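Tartrate dehydrogenase/decarboxylase (Pseudomonas putida, PDB 3FLK) catalyses the NAD-dependent oxidation of tartrate to 2-hydroxy-3-oxosuccinate, converts meso-tartrate to D-glycerate and oxidatively decarboxylates D-malate to pyruvate, using magnesium or manganese. Local coordinates at residues 44-49 / 57-62; 171-176 / 208-213; 184-189 / 216-221. The protein carries 1 engineered substitution. All coordinates share one frame; numbering follows the deposited sequence.

Contact 1: residues 44-49 / 57-62. With SO4 (sulfate ion), chain L.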
ATOM      1  N   PHE A  44       3.434 -33.558   0.461  1.00 25.36           N
ATOM      2  CA  PHE A  44       4.427 -33.403   1.520  1.00 25.11           C
ATOM      3  C   PHE A  44       3.815 -32.701   2.725  1.00 25.08           C
ATOM      4  O   PHE A  44       3.090 -31.713   2.575  1.00 24.92           O
ATOM      5  CB  PHE A  44       5.645 -32.629   1.009  1.00 25.00           C
ATOM      6  CG  PHE A  44       6.394 -33.332  -0.088  1.00 25.07           C
ATOM      7  CD1 PHE A  44       7.390 -34.256   0.215  1.00 25.25           C
ATOM      8  CD2 PHE A  44       6.103 -33.078  -1.424  1.00 24.95           C
ATOM      9  CE1 PHE A  44       8.087 -34.910  -0.794  1.00 25.43           C
ATOM     10  CE2 PHE A  44       6.794 -33.730  -2.441  1.00 25.35           C
ATOM     11  CZ  PHE A  44       7.788 -34.647  -2.123  1.00 25.12           C
ATOM     12  N   GLU A  45       4.117 -33.221   3.914  1.00 25.03           N
ATOM     13  CA  GLU A  45       3.537 -32.728   5.163  1.00 25.10           C
ATOM     14  C   GLU A  45       4.356 -31.603   5.790  1.00 24.70           C
ATOM     15  O   GLU A  45       3.888 -30.923   6.705  1.00 24.65           O
ATOM     16  CB  GLU A  45       3.369 -33.874   6.170  1.00 25.41           C
ATOM     17  CG  GLU A  45       2.575 -35.075   5.650  1.00 26.95           C
ATOM     18  CD  GLU A  45       1.132 -34.737   5.317  1.00 29.04           C
ATOM     19  OE1 GLU A  45       0.384 -34.329   6.232  1.00 30.45           O
ATOM     20  OE2 GLU A  45       0.741 -34.893   4.139  1.00 30.19           O
ATOM     21  N   TRP A  46       5.580 -31.411   5.302  1.00 24.36           N
ATOM     22  CA  TRP A  46       6.435 -30.344   5.819  1.00 23.97           C
ATOM     23  C   TRP A  46       6.123 -28.978   5.204  1.00 23.68           C
ATOM     24  O   TRP A  46       5.118 -28.825   4.502  1.00 23.63           O
ATOM     25  CB  TRP A  46       7.927 -30.701   5.753  1.00 24.02           C
ATOM     26  CG  TRP A  46       8.372 -31.511   4.570  1.00 23.88           C
ATOM     27  CD1 TRP A  46       8.435 -32.871   4.484  1.00 23.82           C
ATOM     28  CD2 TRP A  46       8.872 -31.008   3.325  1.00 23.89           C
ATOM     29  NE1 TRP A  46       8.923 -33.249   3.257  1.00 24.05           N
ATOM     30  CE2 TRP A  46       9.202 -32.124   2.526  1.00 24.10           C
ATOM     31  CE3 TRP A  46       9.067 -29.721   2.805  1.00 23.94           C
ATOM     32  CZ2 TRP A  46       9.716 -31.994   1.233  1.00 24.24           C
ATOM     33  CZ3 TRP A  46       9.575 -29.592   1.518  1.00 23.97           C
ATOM     34  CH2 TRP A  46       9.893 -30.725   0.747  1.00 24.12           C
ATOM     35  N   ALA A  47       6.986 -27.994   5.468  1.00 23.30           N
ATOM     36  CA  ALA A  47       6.692 -26.585   5.181  1.00 23.04           C
ATOM     37  C   ALA A  47       5.371 -26.191   5.857  1.00 22.92           C
ATOM     38  O   ALA A  47       4.492 -25.563   5.255  1.00 22.85           O
ATOM     39  CB  ALA A  47       6.666 -26.310   3.671  1.00 23.00           C
ATOM     40  N   SER A  48       5.254 -26.600   7.118  1.00 22.70           N
ATOM     41  CA  SER A  48       4.081 -26.350   7.944  1.00 22.53           C
ATOM     42  C   SER A  48       4.527 -26.152   9.386  1.00 22.53           C
ATOM     43  O   SER A  48       5.612 -26.598   9.780  1.00 22.34           O
ATOM     44  CB  SER A  48       3.100 -27.521   7.854  1.00 22.50           C
ATOM     45  OG  SER A  48       3.611 -28.676   8.504  1.00 22.70           O
ATOM     46  N   CYS A  49       3.690 -25.480  10.169  1.00 22.53           N
ATOM     47  CA  CYS A  49       4.005 -25.198  11.564  1.00 22.80           C
ATOM     48  C   CYS A  49       3.897 -26.434  12.460  1.00 23.16           C
ATOM     49  O   CYS A  49       4.548 -26.499  13.502  1.00 23.06           O
ATOM     50  CB  CYS A  49       3.155 -24.037  12.082  1.00 22.65           C
ATOM     51  SG  CYS A  49       3.604 -22.451  11.314  1.00 22.39           S
ATOM     52  N   LYS A  57      12.275 -27.135  12.955  1.00 27.83           N
ATOM     53  CA  LYS A  57      12.496 -26.477  11.668  1.00 27.82           C
ATOM     54  C   LYS A  57      11.291 -26.683  10.755  1.00 27.62           C
ATOM     55  O   LYS A  57      10.567 -27.669  10.886  1.00 27.37           O
ATOM     56  CB  LYS A  57      13.783 -26.981  11.000  1.00 28.01           C
ATOM     57  CG  LYS A  57      13.903 -28.495  10.897  1.00 28.51           C
ATOM     58  CD  LYS A  57      15.330 -28.901  10.572  1.00 29.85           C
ATOM     59  CE  LYS A  57      15.578 -30.358  10.906  1.00 30.43           C
ATOM     60  NZ  LYS A  57      17.022 -30.702  10.781  1.00 31.21           N
HETATM   61  N   MSE A  58      11.085 -25.746   9.833  1.00 27.51           N
HETATM   62  CA  MSE A  58       9.931 -25.766   8.937  1.00 27.59           C
HETATM   63  C   MSE A  58       9.978 -26.917   7.935  1.00 27.71           C
HETATM   64  O   MSE A  58       8.939 -27.447   7.538  1.00 27.44           O
HETATM   65  CB  MSE A  58       9.814 -24.433   8.193  1.00 27.54           C
HETATM   66  CG  MSE A  58       9.527 -23.232   9.085  1.00 27.68           C
HETATM   67 SE   MSE A  58       7.796 -23.320   9.996  1.00 29.32          SE
HETATM   68  CE  MSE A  58       6.648 -23.576   8.448  1.00 27.53           C
HETATM   69  N   MSE A  59      11.190 -27.292   7.532  1.00 27.99           N
HETATM   70  CA  MSE A  59      11.408 -28.304   6.499  1.00 28.67           C
HETATM   71  C   MSE A  59      12.638 -29.149   6.825  1.00 28.21           C
HETATM   72  O   MSE A  59      13.524 -28.688   7.546  1.00 28.07           O
HETATM   73  CB  MSE A  59      11.620 -27.631   5.142  1.00 28.51           C
HETATM   74  CG  MSE A  59      10.577 -26.600   4.781  1.00 29.18           C
HETATM   75 SE   MSE A  59      10.749 -26.022   2.951  1.00 31.04          SE
HETATM   76  CE  MSE A  59      12.385 -24.966   3.082  1.00 30.15           C
ATOM     77  N   PRO A  60      12.703 -30.387   6.285  1.00 28.07           N
ATOM     78  CA  PRO A  60      13.925 -31.181   6.421  1.00 28.03           C
ATOM     79  C   PRO A  60      15.106 -30.524   5.704  1.00 27.99           C
ATOM     80  O   PRO A  60      14.906 -29.752   4.763  1.00 27.81           O
ATOM     81  CB  PRO A  60      13.562 -32.510   5.747  1.00 27.99           C
ATOM     82  CG  PRO A  60      12.433 -32.183   4.834  1.00 27.95           C
ATOM     83  CD  PRO A  60      11.660 -31.120   5.545  1.00 28.02           C
ATOM     84  N   ASP A  61      16.319 -30.836   6.152  1.00 28.07           N
ATOM     85  CA  ASP A  61      17.539 -30.245   5.598  1.00 28.25           C
ATOM     86  C   ASP A  61      17.711 -30.493   4.097  1.00 28.07           C
ATOM     87  O   ASP A  61      18.308 -29.673   3.398  1.00 28.07           O
ATOM     88  CB  ASP A  61      18.774 -30.752   6.357  1.00 28.54           C
ATOM     89  CG  ASP A  61      18.882 -30.183   7.768  1.00 29.20           C
ATOM     90  OD1 ASP A  61      17.971 -29.450   8.212  1.00 29.89           O
ATOM     91  OD2 ASP A  61      19.896 -30.473   8.442  1.00 30.56           O
ATOM     92  N   ASP A  62      17.184 -31.613   3.608  1.00 27.84           N
ATOM     93  CA  ASP A  62      17.341 -31.993   2.202  1.00 27.70           C
ATOM     94  C   ASP A  62      16.119 -31.666   1.328  1.00 27.35           C
ATOM     95  O   ASP A  62      15.884 -32.322   0.310  1.00 27.19           O
ATOM     96  CB  ASP A  62      17.710 -33.479   2.089  1.00 27.95           C
ATOM     97  CG  ASP A  62      16.591 -34.408   2.547  1.00 28.77           C
ATOM     98  OD1 ASP A  62      15.724 -33.981   3.345  1.00 29.54           O
ATOM     99  OD2 ASP A  62      16.584 -35.577   2.103  1.00 29.95           O
TER
HETATM  100  S   SO4 L 408      16.725 -33.910   7.928  1.00 62.21           S
HETATM  101  O1  SO4 L 408      16.165 -32.689   8.500  1.00 61.94           O
HETATM  102  O2  SO4 L 408      17.938 -34.267   8.659  1.00 62.28           O
HETATM  103  O3  SO4 L 408      15.751 -34.993   8.040  1.00 62.18           O
HETATM  104  O4  SO4 L 408      17.051 -33.698   6.520  1.00 62.03           O
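Residues 44-49 and 57-62 are the two loops flanking helix 49-55, the first leading out of edge strand 39-43 of the main sheet and the second running on to helix 63-67, and they meet through Trp46 on one side and Met58, Met59 and Pro60 on the other. The proline lies over one face of the indole in a CH-pi contact: Pro60 CD sits 3.6 Å from the centroid of the five-membered ring of Trp46, 20° off the ring normal. Phe44 CB lies against the opposite face, offset toward the rim. Met59 comes at the six-membered ring obliquely, a Met-aromatic contact in which its selenium (the residue is selenomethionine) stands 5.1 Å from the ring centroid of Trp46. Met59 CG also packs 4.1 Å from Ala47 CB. The backbone tie between the loops is Ala47 N to Met58 O, 2.9 Å long but bent, with 133° at the hydrogen. Met58 is folded back at chi2 and chi3, which brings its CE to 3.5 Å from Ser48 O. Ser48 is the N-cap of helix 49-55: its OG makes a weak hydrogen bond to Tyr51 N and donates to Glu45 O, in the carbonyl plane. With an alanine at Trp46, Pro60 CD and Met59 would probably lose the surface they pack on, leaving a gap between the loops that Trp63 and Leu67 of helix 63-67 also border. On the outer side, Lys57 NZ bridges to Asp61 OD1 and donates to O1 of a sulfate, probably from the crystallisation liquor; Asp61 N reaches the same O1 at 3.0 Å, nearly straight at 167°. The chemistry therefore divides: apolar packing and one bent backbone bond join the loops, whereas Lys57 and Asp61 pair within 57-62 and reach the anion.

Contact 2: residues 171-176 / 208-213; sequences ILKYAF and EAMAAH
Met210 of helix 199-211 and Phe176 of helix 165-181 carry most of this helix-helix contact, with Ala211 next in buried surface. The first of these helices lies in the crossover of a beta-alpha-beta unit between strands 186-191 and 218-223, and the other precedes that unit in the chain. Met210, a selenomethionine, points toward the opposing helix. Its CG is 4.1 Å from Leu172 CB and 3.9 Å from Phe176 CD2, so one methylene touches two side chains a helical turn apart. A bend at chi2 (69°) then turns the selenium across the neighbouring helix to Lys173, where SE lies 3.9 Å from CA and is also in contact with CB. The lysine thus contributes the base of its side chain, while its NZ leads away to a salt bridge with Asp177. Phe176 and Met210 lie alongside each other, their side chains running in opposite senses. No polar bond joins the two segments; the evidence is all of apolar approaches. Beyond them, Phe176 and Ala211 also touch Trp219, which extends the packing to strand 218-223. At the far end of the phenyl ring, Phe176 CZ meets Ala211 CB obliquely at 3.7 Å.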
ATOM      1  N   ILE A 171      13.514  -8.440 -13.831  1.00 12.33           N
ATOM      2  CA  ILE A 171      12.083  -8.271 -13.561  1.00 12.03           C
ATOM      3  C   ILE A 171      11.464  -7.230 -14.502  1.00 12.02           C
ATOM      4  O   ILE A 171      10.345  -7.415 -14.984  1.00 11.56           O
ATOM      5  CB  ILE A 171      11.767  -7.973 -12.049  1.00 11.89           C
ATOM      6  CG1 ILE A 171      10.273  -8.174 -11.748  1.00 11.92           C
ATOM      7  CG2 ILE A 171      12.225  -6.576 -11.630  1.00 11.66           C
ATOM      8  CD1 ILE A 171       9.822  -9.634 -11.774  1.00 12.12           C
ATOM      9  N   LEU A 172      12.206  -6.156 -14.771  1.00 12.09           N
ATOM     10  CA  LEU A 172      11.758  -5.110 -15.692  1.00 12.46           C
ATOM     11  C   LEU A 172      11.645  -5.652 -17.112  1.00 12.65           C
ATOM     12  O   LEU A 172      10.677  -5.359 -17.818  1.00 12.68           O
ATOM     13  CB  LEU A 172      12.698  -3.899 -15.655  1.00 12.61           C
ATOM     14  CG  LEU A 172      12.690  -3.027 -14.392  1.00 12.94           C
ATOM     15  CD1 LEU A 172      13.850  -2.046 -14.424  1.00 13.18           C
ATOM     16  CD2 LEU A 172      11.360  -2.298 -14.198  1.00 13.03           C
ATOM     17  N   LYS A 173      12.629  -6.452 -17.519  1.00 12.94           N
ATOM     18  CA  LYS A 173      12.611  -7.092 -18.832  1.00 13.47           C
ATOM     19  C   LYS A 173      11.384  -7.987 -18.993  1.00 13.47           C
ATOM     20  O   LYS A 173      10.687  -7.907 -20.003  1.00 13.41           O
ATOM     21  CB  LYS A 173      13.892  -7.888 -19.083  1.00 13.62           C
ATOM     22  CG  LYS A 173      13.977  -8.475 -20.490  1.00 14.77           C
ATOM     23  CD  LYS A 173      15.355  -9.030 -20.790  1.00 17.00           C
ATOM     24  CE  LYS A 173      15.444  -9.531 -22.227  1.00 18.73           C
ATOM     25  NZ  LYS A 173      14.609 -10.741 -22.452  1.00 19.78           N
ATOM     26  N   TYR A 174      11.117  -8.823 -17.991  1.00 13.54           N
ATOM     27  CA  TYR A 174       9.950  -9.700 -18.034  1.00 13.59           C
ATOM     28  C   TYR A 174       8.661  -8.900 -18.228  1.00 13.43           C
ATOM     29  O   TYR A 174       7.842  -9.237 -19.088  1.00 13.40           O
ATOM     30  CB  TYR A 174       9.860 -10.583 -16.783  1.00 13.87           C
ATOM     31  CG  TYR A 174       8.943 -11.774 -16.975  1.00 14.22           C
ATOM     32  CD1 TYR A 174       9.448 -13.004 -17.401  1.00 14.51           C
ATOM     33  CD2 TYR A 174       7.568 -11.663 -16.762  1.00 13.96           C
ATOM     34  CE1 TYR A 174       8.605 -14.103 -17.590  1.00 14.96           C
ATOM     35  CE2 TYR A 174       6.718 -12.753 -16.953  1.00 14.30           C
ATOM     36  CZ  TYR A 174       7.244 -13.966 -17.366  1.00 14.80           C
ATOM     37  OH  TYR A 174       6.407 -15.047 -17.550  1.00 15.60           O
ATOM     38  N   ALA A 175       8.506  -7.830 -17.449  1.00 13.18           N
ATOM     39  CA  ALA A 175       7.305  -6.995 -17.488  1.00 13.09           C
ATOM     40  C   ALA A 175       7.106  -6.297 -18.833  1.00 13.18           C
ATOM     41  O   ALA A 175       5.985  -6.231 -19.338  1.00 12.88           O
ATOM     42  CB  ALA A 175       7.328  -5.976 -16.362  1.00 13.02           C
ATOM     43  N   PHE A 176       8.193  -5.779 -19.402  1.00 13.29           N
ATOM     44  CA  PHE A 176       8.137  -5.135 -20.715  1.00 13.63           C
ATOM     45  C   PHE A 176       7.903  -6.139 -21.845  1.00 13.93           C
ATOM     46  O   PHE A 176       7.152  -5.849 -22.777  1.00 13.92           O
ATOM     47  CB  PHE A 176       9.385  -4.278 -20.972  1.00 13.53           C
ATOM     48  CG  PHE A 176       9.287  -2.889 -20.404  1.00 13.34           C
ATOM     49  CD1 PHE A 176       8.778  -1.847 -21.172  1.00 13.36           C
ATOM     50  CD2 PHE A 176       9.685  -2.626 -19.100  1.00 13.29           C
ATOM     51  CE1 PHE A 176       8.668  -0.558 -20.650  1.00 13.30           C
ATOM     52  CE2 PHE A 176       9.580  -1.341 -18.566  1.00 13.60           C
ATOM     53  CZ  PHE A 176       9.074  -0.305 -19.345  1.00 13.44           C
ATOM     54  N   GLU A 208      13.781   3.424 -16.840  1.00 18.21           N
ATOM     55  CA  GLU A 208      14.038   4.294 -17.991  1.00 19.36           C
ATOM     56  C   GLU A 208      14.954   3.620 -19.008  1.00 19.39           C
ATOM     57  O   GLU A 208      14.697   3.674 -20.210  1.00 19.64           O
ATOM     58  CB  GLU A 208      14.657   5.619 -17.540  1.00 19.62           C
ATOM     59  CG  GLU A 208      13.696   6.555 -16.830  1.00 22.33           C
ATOM     60  CD  GLU A 208      14.407   7.682 -16.094  1.00 25.67           C
ATOM     61  OE1 GLU A 208      15.333   8.295 -16.676  1.00 27.05           O
ATOM     62  OE2 GLU A 208      14.032   7.957 -14.931  1.00 26.94           O
ATOM     63  N   ALA A 209      16.010   2.979 -18.511  1.00 19.66           N
ATOM     64  CA  ALA A 209      16.964   2.255 -19.350  1.00 20.04           C
ATOM     65  C   ALA A 209      16.316   1.088 -20.097  1.00 20.36           C
ATOM     66  O   ALA A 209      16.616   0.851 -21.269  1.00 20.34           O
ATOM     67  CB  ALA A 209      18.140   1.768 -18.517  1.00 19.96           C
HETATM   68  N   MSE A 210      15.426   0.364 -19.420  1.00 20.60           N
HETATM   69  CA  MSE A 210      14.725  -0.751 -20.048  1.00 21.10           C
HETATM   70  C   MSE A 210      13.667  -0.289 -21.047  1.00 20.91           C
HETATM   71  O   MSE A 210      13.547  -0.861 -22.128  1.00 20.77           O
HETATM   72  CB  MSE A 210      14.100  -1.682 -19.005  1.00 21.45           C
HETATM   73  CG  MSE A 210      13.501  -2.961 -19.596  1.00 23.48           C
HETATM   74 SE   MSE A 210      14.804  -4.240 -20.305  1.00 29.85          SE
HETATM   75  CE  MSE A 210      15.343  -3.398 -21.959  1.00 29.77           C
ATOM     76  N   ALA A 211      12.916   0.749 -20.687  1.00 20.86           N
ATOM     77  CA  ALA A 211      11.833   1.257 -21.528  1.00 21.12           C
ATOM     78  C   ALA A 211      12.301   1.728 -22.910  1.00 21.48           C
ATOM     79  O   ALA A 211      11.515   1.745 -23.862  1.00 21.28           O
ATOM     80  CB  ALA A 211      11.093   2.364 -20.816  1.00 21.05           C
ATOM     81  N   ALA A 212      13.580   2.096 -23.011  1.00 21.72           N
ATOM     82  CA  ALA A 212      14.173   2.549 -24.273  1.00 21.98           C
ATOM     83  C   ALA A 212      14.257   1.442 -25.325  1.00 22.05           C
ATOM     84  O   ALA A 212      14.229   1.720 -26.525  1.00 22.20           O
ATOM     85  CB  ALA A 212      15.553   3.156 -24.024  1.00 21.91           C
ATOM     86  N   HIS A 213      14.356   0.192 -24.874  1.00 22.03           N
ATOM     87  CA  HIS A 213      14.428  -0.958 -25.779  1.00 22.13           C
ATOM     88  C   HIS A 213      13.056  -1.429 -26.280  1.00 21.66           C
ATOM     89  O   HIS A 213      12.964  -2.424 -27.000  1.00 21.46           O
ATOM     90  CB  HIS A 213      15.155  -2.124 -25.108  1.00 22.45           C
ATOM     91  CG  HIS A 213      16.602  -1.861 -24.824  1.00 23.91           C
ATOM     92  ND1 HIS A 213      17.042  -1.341 -23.625  1.00 25.37           N
ATOM     93  CD2 HIS A 213      17.710  -2.065 -25.575  1.00 24.82           C
ATOM     94  CE1 HIS A 213      18.359  -1.229 -23.653  1.00 25.76           C
ATOM     95  NE2 HIS A 213      18.788  -1.660 -24.826  1.00 26.25           N
TER

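Contact 3: residues 184-189 / 216-221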
ATOM      1  N   ARG A 184      -2.705  -3.845 -25.051  1.00 23.17           N
ATOM      2  CA  ARG A 184      -2.570  -2.443 -24.640  1.00 22.68           C
ATOM      3  C   ARG A 184      -1.127  -1.916 -24.650  1.00 22.03           C
ATOM      4  O   ARG A 184      -0.911  -0.706 -24.747  1.00 22.11           O
ATOM      5  CB  ARG A 184      -3.251  -2.192 -23.290  1.00 22.78           C
ATOM      6  CG  ARG A 184      -4.770  -2.261 -23.363  1.00 23.67           C
ATOM      7  CD  ARG A 184      -5.411  -2.116 -21.993  1.00 25.44           C
ATOM      8  NE  ARG A 184      -5.544  -0.716 -21.594  1.00 26.98           N
ATOM      9  CZ  ARG A 184      -5.867  -0.307 -20.369  1.00 27.16           C
ATOM     10  NH1 ARG A 184      -6.088  -1.186 -19.399  1.00 26.75           N
ATOM     11  NH2 ARG A 184      -5.961   0.991 -20.111  1.00 27.60           N
ATOM     12  N   LYS A 185      -0.158  -2.827 -24.558  1.00 21.28           N
ATOM     13  CA  LYS A 185       1.275  -2.491 -24.559  1.00 20.54           C
ATOM     14  C   LYS A 185       1.594  -1.331 -23.612  1.00 19.91           C
ATOM     15  O   LYS A 185       2.072  -0.273 -24.034  1.00 19.74           O
ATOM     16  CB  LYS A 185       1.778  -2.212 -25.986  1.00 20.69           C
ATOM     17  CG  LYS A 185       1.453  -3.327 -26.972  1.00 21.09           C
ATOM     18  CD  LYS A 185       2.269  -3.237 -28.249  1.00 21.86           C
ATOM     19  CE  LYS A 185       1.662  -4.103 -29.350  1.00 22.02           C
ATOM     20  NZ  LYS A 185       1.448  -5.521 -28.931  1.00 22.49           N
ATOM     21  N   HIS A 186       1.318  -1.543 -22.328  1.00 18.97           N
ATOM     22  CA  HIS A 186       1.463  -0.494 -21.323  1.00 18.31           C
ATOM     23  C   HIS A 186       2.006  -1.042 -20.003  1.00 17.45           C
ATOM     24  O   HIS A 186       1.482  -2.022 -19.467  1.00 16.92           O
ATOM     25  CB  HIS A 186       0.121   0.226 -21.125  1.00 18.64           C
ATOM     26  CG  HIS A 186       0.103   1.187 -19.977  1.00 19.85           C
ATOM     27  ND1 HIS A 186       1.053   2.172 -19.813  1.00 21.02           N
ATOM     28  CD2 HIS A 186      -0.766   1.328 -18.947  1.00 21.00           C
ATOM     29  CE1 HIS A 186       0.778   2.871 -18.727  1.00 21.14           C
ATOM     30  NE2 HIS A 186      -0.320   2.378 -18.182  1.00 22.00           N
ATOM     31  N   VAL A 187       3.066  -0.407 -19.499  1.00 16.41           N
ATOM     32  CA  VAL A 187       3.685  -0.780 -18.224  1.00 15.51           C
ATOM     33  C   VAL A 187       3.596   0.376 -17.231  1.00 15.26           C
ATOM     34  O   VAL A 187       3.988   1.502 -17.545  1.00 14.75           O
ATOM     35  CB  VAL A 187       5.181  -1.186 -18.392  1.00 15.42           C
ATOM     36  CG1 VAL A 187       5.871  -1.344 -17.036  1.00 15.02           C
ATOM     37  CG2 VAL A 187       5.313  -2.463 -19.184  1.00 14.92           C
ATOM     38  N   THR A 188       3.075   0.088 -16.039  1.00 14.68           N
ATOM     39  CA  THR A 188       3.146   1.022 -14.918  1.00 14.52           C
ATOM     40  C   THR A 188       4.182   0.512 -13.923  1.00 14.41           C
ATOM     41  O   THR A 188       4.132  -0.644 -13.502  1.00 14.15           O
ATOM     42  CB  THR A 188       1.777   1.199 -14.217  1.00 14.60           C
ATOM     43  OG1 THR A 188       0.816   1.677 -15.162  1.00 14.76           O
ATOM     44  CG2 THR A 188       1.873   2.197 -13.062  1.00 14.51           C
ATOM     45  N   SER A 189       5.131   1.375 -13.575  1.00 14.23           N
ATOM     46  CA  SER A 189       6.162   1.042 -12.603  1.00 14.49           C
ATOM     47  C   SER A 189       5.809   1.642 -11.246  1.00 14.12           C
ATOM     48  O   SER A 189       5.602   2.851 -11.134  1.00 13.89           O
ATOM     49  CB  SER A 189       7.522   1.566 -13.076  1.00 14.57           C
ATOM     50  OG  SER A 189       8.559   1.122 -12.216  1.00 16.65           O
ATOM     51  N   HIS A 216       7.360   0.201 -28.801  1.00 20.67           N
ATOM     52  CA  HIS A 216       5.909  -0.025 -28.865  1.00 20.63           C
ATOM     53  C   HIS A 216       5.200   0.124 -27.515  1.00 20.52           C
ATOM     54  O   HIS A 216       3.991   0.372 -27.470  1.00 20.60           O
ATOM     55  CB  HIS A 216       5.583  -1.404 -29.454  1.00 20.66           C
ATOM     56  CG  HIS A 216       6.248  -1.683 -30.767  1.00 21.22           C
ATOM     57  ND1 HIS A 216       6.719  -2.932 -31.108  1.00 21.56           N
ATOM     58  CD2 HIS A 216       6.528  -0.876 -31.819  1.00 21.53           C
ATOM     59  CE1 HIS A 216       7.256  -2.884 -32.314  1.00 22.05           C
ATOM     60  NE2 HIS A 216       7.151  -1.649 -32.768  1.00 21.70           N
ATOM     61  N   VAL A 217       5.951  -0.028 -26.427  1.00 20.19           N
ATOM     62  CA  VAL A 217       5.368  -0.023 -25.081  1.00 19.92           C
ATOM     63  C   VAL A 217       5.293   1.377 -24.460  1.00 19.92           C
ATOM     64  O   VAL A 217       6.298   2.079 -24.328  1.00 19.94           O
ATOM     65  CB  VAL A 217       6.100  -1.016 -24.132  1.00 19.93           C
ATOM     66  CG1 VAL A 217       5.489  -0.997 -22.734  1.00 19.57           C
ATOM     67  CG2 VAL A 217       6.053  -2.426 -24.701  1.00 19.56           C
ATOM     68  N   SER A 218       4.077   1.769 -24.099  1.00 19.86           N
ATOM     69  CA  SER A 218       3.824   2.980 -23.333  1.00 19.96           C
ATOM     70  C   SER A 218       4.153   2.697 -21.864  1.00 19.71           C
ATOM     71  O   SER A 218       3.808   1.634 -21.343  1.00 19.64           O
ATOM     72  CB  SER A 218       2.353   3.374 -23.489  1.00 19.93           C
ATOM     73  OG  SER A 218       2.003   4.461 -22.652  1.00 21.51           O
ATOM     74  N   TRP A 219       4.831   3.627 -21.198  1.00 19.43           N
ATOM     75  CA  TRP A 219       5.186   3.415 -19.793  1.00 19.25           C
ATOM     76  C   TRP A 219       5.056   4.662 -18.923  1.00 18.93           C
ATOM     77  O   TRP A 219       5.308   5.782 -19.374  1.00 18.67           O
ATOM     78  CB  TRP A 219       6.582   2.782 -19.657  1.00 19.64           C
ATOM     79  CG  TRP A 219       7.725   3.762 -19.668  1.00 20.34           C
ATOM     80  CD1 TRP A 219       8.296   4.343 -20.766  1.00 21.11           C
ATOM     81  CD2 TRP A 219       8.439   4.268 -18.528  1.00 20.66           C
ATOM     82  NE1 TRP A 219       9.316   5.183 -20.380  1.00 21.41           N
ATOM     83  CE2 TRP A 219       9.426   5.155 -19.014  1.00 20.84           C
ATOM     84  CE3 TRP A 219       8.337   4.060 -17.145  1.00 20.94           C
ATOM     85  CZ2 TRP A 219      10.307   5.836 -18.166  1.00 20.52           C
ATOM     86  CZ3 TRP A 219       9.214   4.739 -16.300  1.00 20.72           C
ATOM     87  CH2 TRP A 219      10.186   5.617 -16.817  1.00 20.72           C
ATOM     88  N   ASP A 220       4.653   4.452 -17.673  1.00 18.48           N
ATOM     89  CA  ASP A 220       4.608   5.525 -16.684  1.00 18.19           C
ATOM     90  C   ASP A 220       5.065   5.021 -15.315  1.00 17.74           C
ATOM     91  O   ASP A 220       5.033   3.817 -15.041  1.00 17.25           O
ATOM     92  CB  ASP A 220       3.206   6.150 -16.609  1.00 18.47           C
ATOM     93  CG  ASP A 220       2.185   5.247 -15.926  1.00 19.64           C
ATOM     94  OD1 ASP A 220       1.462   5.741 -15.034  1.00 21.29           O
ATOM     95  OD2 ASP A 220       2.094   4.054 -16.274  1.00 20.99           O
ATOM     96  N   LYS A 221       5.514   5.943 -14.473  1.00 17.18           N
ATOM     97  CA  LYS A 221       5.850   5.609 -13.096  1.00 16.96           C
ATOM     98  C   LYS A 221       4.942   6.369 -12.139  1.00 16.34           C
ATOM     99  O   LYS A 221       4.552   7.512 -12.400  1.00 16.20           O
ATOM    100  CB  LYS A 221       7.335   5.855 -12.794  1.00 17.01           C
ATOM    101  CG  LYS A 221       7.773   7.307 -12.839  1.00 17.80           C
ATOM    102  CD  LYS A 221       9.265   7.439 -12.583  1.00 17.93           C
ATOM    103  CE  LYS A 221       9.642   8.888 -12.351  1.00 19.88           C
ATOM    104  NZ  LYS A 221      11.097   9.039 -12.093  1.00 22.00           N
TER
HETATM  105  O   HOH W   1      -1.394   4.366 -15.879  1.00 44.62           O
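His186 and Asp220 meet across two parallel strands, 186-191 and 218-223, joined through helix 199-211 as a beta-alpha-beta unit; the local axes are 4.7 Å apart and 13° from parallel. The backbone bonds follow parallel register. Ser218 N donates to Lys185 O and Asp220 N to Val187 O, while Val187 N and Ser189 N return to Ser218 O and Asp220 O; the last is the straightest. Apolar contact lies on the face of Val187 and Trp219, where Val187 CG2 touches Val217 CG1 at 3.8 Å; Phe176 of helix 165-181 packs against both valines. The side-chain polar bonds between the two segments lie on the face of His186, Thr188 and Asp220. His186 ND1 donates to Ser218 O at 3.2 Å from above the carbonyl plane, giving that oxygen a second donor beside Val187 N. Asp220 CG sits between its backbone N and carbonyl carbon (chi1 73°), which swings the carboxylate toward the neighbouring strand; its plane lies 24° from that of the His186 ring. At the ring edge, His186 CE1 lies 3.0 Å from Asp220 OD2. A water joins His186 NE2 to Asp220 OD1. Asp220 OD2 receives Thr188 OG1 on its syn lone pair at 2.9 Å.

Contacts 2 and 3 form one packed region, their centres 10 Å apart, and their segments alternate along the chain. Helix segments of contact 2 cover a face of the strand pair in contact 3: Ala211 CB lies 3.4 Å from Trp219 NE1, and Phe176 CD1 is 3.7 Å from Val217 CG1. Contact 1 closes earlier in the chain and lies remote, its centre 41 Å from that of contact 3, on the opposite side of the chain's centre. Neither contact 1 nor contact 3 touches the dinucleotide at these points, but the side chain of Cys49 is about 7 Å from a bound NADH and that of Lys221 about 9 Å from one. Lys221 is also about 11 Å from the side chain of Asp225, a metal-binding residue by similarity.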